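Local coordinates for crystal protein (Bacillus thuringiensis serovar dakota, PDB 2ZTB) that recognizes cancer cells as the activated form of the toxin parasporin-2 and probably kills them by forming beta-barrel pores in the membrane, at residues Thr111-Thr116 with Arg227-Asn232. Residues are numbered along the deposited sequence; the frame is centred on the assembly and turned at random.
With EDO (1,2-ethanediol), chain H.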
ATOM      1  N   THR A 111       8.321  -0.442   3.564  1.00 56.01           N
ATOM      2  CA  THR A 111       7.643  -0.523   2.266  1.00 56.38           C
ATOM      3  C   THR A 111       6.107  -0.605   2.423  1.00 57.11           C
ATOM      4  O   THR A 111       5.602  -1.377   3.240  1.00 57.96           O
ATOM      5  CB  THR A 111       8.195  -1.703   1.444  1.00 56.46           C
ATOM      6  OG1 THR A 111       9.608  -1.522   1.261  1.00 55.62           O
ATOM      7  CG2 THR A 111       7.508  -1.823   0.047  1.00 56.53           C
ATOM      8  N   VAL A 112       5.377   0.226   1.675  1.00 56.99           N
ATOM      9  CA  VAL A 112       3.913   0.060   1.522  1.00 56.27           C
ATOM     10  C   VAL A 112       3.571  -0.359   0.071  1.00 56.90           C
ATOM     11  O   VAL A 112       4.252   0.030  -0.888  1.00 56.62           O
ATOM     12  CB  VAL A 112       3.120   1.331   1.984  1.00 56.17           C
ATOM     13  CG1 VAL A 112       3.306   2.497   1.006  1.00 55.17           C
ATOM     14  CG2 VAL A 112       1.629   1.023   2.209  1.00 54.48           C
ATOM     15  N   THR A 113       2.548  -1.202  -0.069  1.00 57.65           N
ATOM     16  CA  THR A 113       1.973  -1.573  -1.371  1.00 57.30           C
ATOM     17  C   THR A 113       0.456  -1.725  -1.187  1.00 57.74           C
ATOM     18  O   THR A 113      -0.023  -2.136  -0.122  1.00 57.34           O
ATOM     19  CB  THR A 113       2.650  -2.842  -1.979  1.00 57.36           C
ATOM     20  OG1 THR A 113       2.295  -2.993  -3.362  1.00 55.53           O
ATOM     21  CG2 THR A 113       2.297  -4.112  -1.206  1.00 56.78           C
ATOM     22  N   SER A 114      -0.303  -1.345  -2.208  1.00 57.92           N
ATOM     23  CA  SER A 114      -1.767  -1.455  -2.145  1.00 57.62           C
ATOM     24  C   SER A 114      -2.321  -1.665  -3.522  1.00 57.78           C
ATOM     25  O   SER A 114      -1.642  -1.439  -4.509  1.00 57.97           O
ATOM     26  CB  SER A 114      -2.445  -0.234  -1.507  1.00 56.87           C
ATOM     27  OG  SER A 114      -2.056   0.972  -2.134  1.00 55.28           O
ATOM     28  N   SER A 115      -3.568  -2.115  -3.558  1.00 58.04           N
ATOM     29  CA  SER A 115      -4.273  -2.363  -4.790  1.00 57.94           C
ATOM     30  C   SER A 115      -5.755  -2.507  -4.448  1.00 57.86           C
ATOM     31  O   SER A 115      -6.149  -2.492  -3.272  1.00 58.08           O
ATOM     32  CB  SER A 115      -3.750  -3.637  -5.441  1.00 57.52           C
ATOM     33  OG  SER A 115      -3.969  -4.729  -4.563  1.00 58.45           O
ATOM     34  N   THR A 116      -6.574  -2.629  -5.481  1.00 57.43           N
ATOM     35  CA  THR A 116      -7.972  -3.012  -5.307  1.00 57.46           C
ATOM     36  C   THR A 116      -8.177  -4.211  -6.196  1.00 57.42           C
ATOM     37  O   THR A 116      -7.433  -4.415  -7.161  1.00 57.96           O
ATOM     38  CB  THR A 116      -8.978  -1.885  -5.641  1.00 57.01           C
ATOM     39  OG1 THR A 116      -8.896  -1.581  -7.033  1.00 59.14           O
ATOM     40  CG2 THR A 116      -8.704  -0.623  -4.801  1.00 54.61           C
ATOM     41  N   ARG A 227      -6.680  -3.793  -0.818  1.00 60.13           N
ATOM     42  CA  ARG A 227      -5.734  -4.685  -0.140  1.00 60.48           C
ATOM     43  C   ARG A 227      -4.336  -4.119  -0.228  1.00 59.75           C
ATOM     44  O   ARG A 227      -4.031  -3.304  -1.097  1.00 59.28           O
ATOM     45  CB  ARG A 227      -5.741  -6.095  -0.744  1.00 60.91           C
ATOM     46  CG  ARG A 227      -7.047  -6.825  -0.527  1.00 64.53           C
ATOM     47  CD  ARG A 227      -6.988  -8.264  -0.943  1.00 69.72           C
ATOM     48  NE  ARG A 227      -8.296  -8.893  -0.749  1.00 75.15           N
ATOM     49  CZ  ARG A 227      -8.641  -9.613   0.323  1.00 77.68           C
ATOM     50  NH1 ARG A 227      -7.766  -9.818   1.314  1.00 77.99           N
ATOM     51  NH2 ARG A 227      -9.865 -10.139   0.398  1.00 77.36           N
ATOM     52  N   GLY A 228      -3.486  -4.547   0.687  1.00 59.32           N
ATOM     53  CA  GLY A 228      -2.088  -4.182   0.612  1.00 58.93           C
ATOM     54  C   GLY A 228      -1.313  -4.818   1.727  1.00 58.54           C
ATOM     55  O   GLY A 228      -1.851  -5.631   2.481  1.00 58.08           O
ATOM     56  N   THR A 229      -0.043  -4.434   1.804  1.00 58.47           N
ATOM     57  CA  THR A 229       0.898  -4.903   2.810  1.00 58.26           C
ATOM     58  C   THR A 229       1.808  -3.759   3.239  1.00 58.71           C
ATOM     59  O   THR A 229       2.226  -2.930   2.430  1.00 58.06           O
ATOM     60  CB  THR A 229       1.753  -6.069   2.269  1.00 57.91           C
ATOM     61  OG1 THR A 229       0.886  -7.076   1.744  1.00 56.57           O
ATOM     62  CG2 THR A 229       2.627  -6.694   3.388  1.00 57.94           C
ATOM     63  N   VAL A 230       2.108  -3.730   4.527  1.00 60.05           N
ATOM     64  CA  VAL A 230       3.114  -2.818   5.077  1.00 60.97           C
ATOM     65  C   VAL A 230       4.248  -3.661   5.674  1.00 61.56           C
ATOM     66  O   VAL A 230       4.011  -4.498   6.542  1.00 61.46           O
ATOM     67  CB  VAL A 230       2.489  -1.768   6.043  1.00 60.80           C
ATOM     68  CG1 VAL A 230       1.660  -2.425   7.137  1.00 61.01           C
ATOM     69  CG2 VAL A 230       3.559  -0.844   6.629  1.00 62.62           C
ATOM     70  N   THR A 231       5.450  -3.495   5.112  1.00 62.24           N
ATOM     71  CA  THR A 231       6.660  -4.212   5.518  1.00 62.72           C
ATOM     72  C   THR A 231       7.718  -3.264   6.128  1.00 63.04           C
ATOM     73  O   THR A 231       7.771  -2.065   5.804  1.00 63.64           O
ATOM     74  CB  THR A 231       7.260  -4.985   4.355  1.00 62.60           C
ATOM     75  OG1 THR A 231       6.287  -5.905   3.849  1.00 64.76           O
ATOM     76  CG2 THR A 231       8.475  -5.790   4.784  1.00 63.56           C
ATOM     77  N   ASN A 232       8.499  -3.797   7.070  1.00 62.36           N
ATOM     78  CA  ASN A 232       9.634  -3.091   7.656  1.00 61.50           C
ATOM     79  C   ASN A 232      10.773  -4.097   7.746  1.00 60.50           C
ATOM     80  O   ASN A 232      10.563  -5.229   8.190  1.00 60.33           O
ATOM     81  CB  ASN A 232       9.277  -2.474   9.020  1.00 61.34           C
ATOM     82  CG  ASN A 232      10.348  -1.492   9.536  1.00 62.12           C
ATOM     83  OD1 ASN A 232      10.256  -0.289   9.321  1.00 61.40           O
ATOM     84  ND2 ASN A 232      11.372  -2.017  10.210  1.00 63.49           N
TER
HETATM   85  C1  EDO H1010      -5.333  -1.398  -8.305  1.00 49.26           C
HETATM   86  O1  EDO H1010      -5.940  -0.097  -8.117  1.00 51.68           O
HETATM   87  C2  EDO H1010      -5.957  -2.219  -9.453  1.00 51.63           C
HETATM   88  O2  EDO H1010      -5.464  -1.992 -10.809  1.00 46.32           O
HETATM   89  O   HOH W   1       4.891  -3.975   1.837  1.00 42.93           O
HETATM   90  O   HOH W   2      -1.807  -5.209  -2.918  1.00 45.94           O
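Two long strands of the elongated antiparallel sheet of parasporin-2, a toxin of the aerolysin-type beta-pore-forming family, pair here near the centre of the chain. Residues 111-116 end strand 96-116, and residues 227-232 lie on strand 223-247. Their directions differ by 174°. Three hydrogen-bonded pairs, Thr111 with Thr231, Thr113 with Thr229 and Ser115 with Arg227, give six backbone bonds. Those of the first pair are both 2.8 Å, Thr111 N to Thr231 O and Thr231 N to Thr111 O. Val112 with Val230 and Ser114 with Gly228 are the non-hydrogen-bonded pairs.

Val112 and Val230 are buried under the short hairpin of strands 126-132 and 136-142, where Val112 meets Phe140 and Val230 meets Val138 and Ile128. As in related toxins, this hairpin probably opens out to form the membrane-spanning barrel. Ser114 OG, on the same face as the valines, bonds to Gly145 N. At Gly228, which has no side chain, the strands come close: Gly228 CA lies 3.9 Å from Ser114 CA and 3.0 Å from Thr113 O, the latter a CA-H...O contact. The other face carries Thr111, Thr113, Ser115, Thr229 and Thr231, with exposed Arg227 ending the row, its guanidinium leading away from residues 111-116. Thr113 CG2 stands between its own N and carbonyl carbon (OG1 chi1 -167°), which brings the methyl 4.0 Å from Thr229 CB. The hydroxyls of these two threonines turn to outer neighbours: Thr113 OG1 to Ser147 OG, Thr229 OG1 to Asp184 OD1. Likewise Thr111 OG1 bonds to Thr149 OG1.

On this face one water donates to Thr111 O and weakly to Thr229 O, and also bonds to Thr231 OG1. A second lies 2.8 Å from Ser115 OG and donates a weak bond of 3.4 Å to Arg227 O.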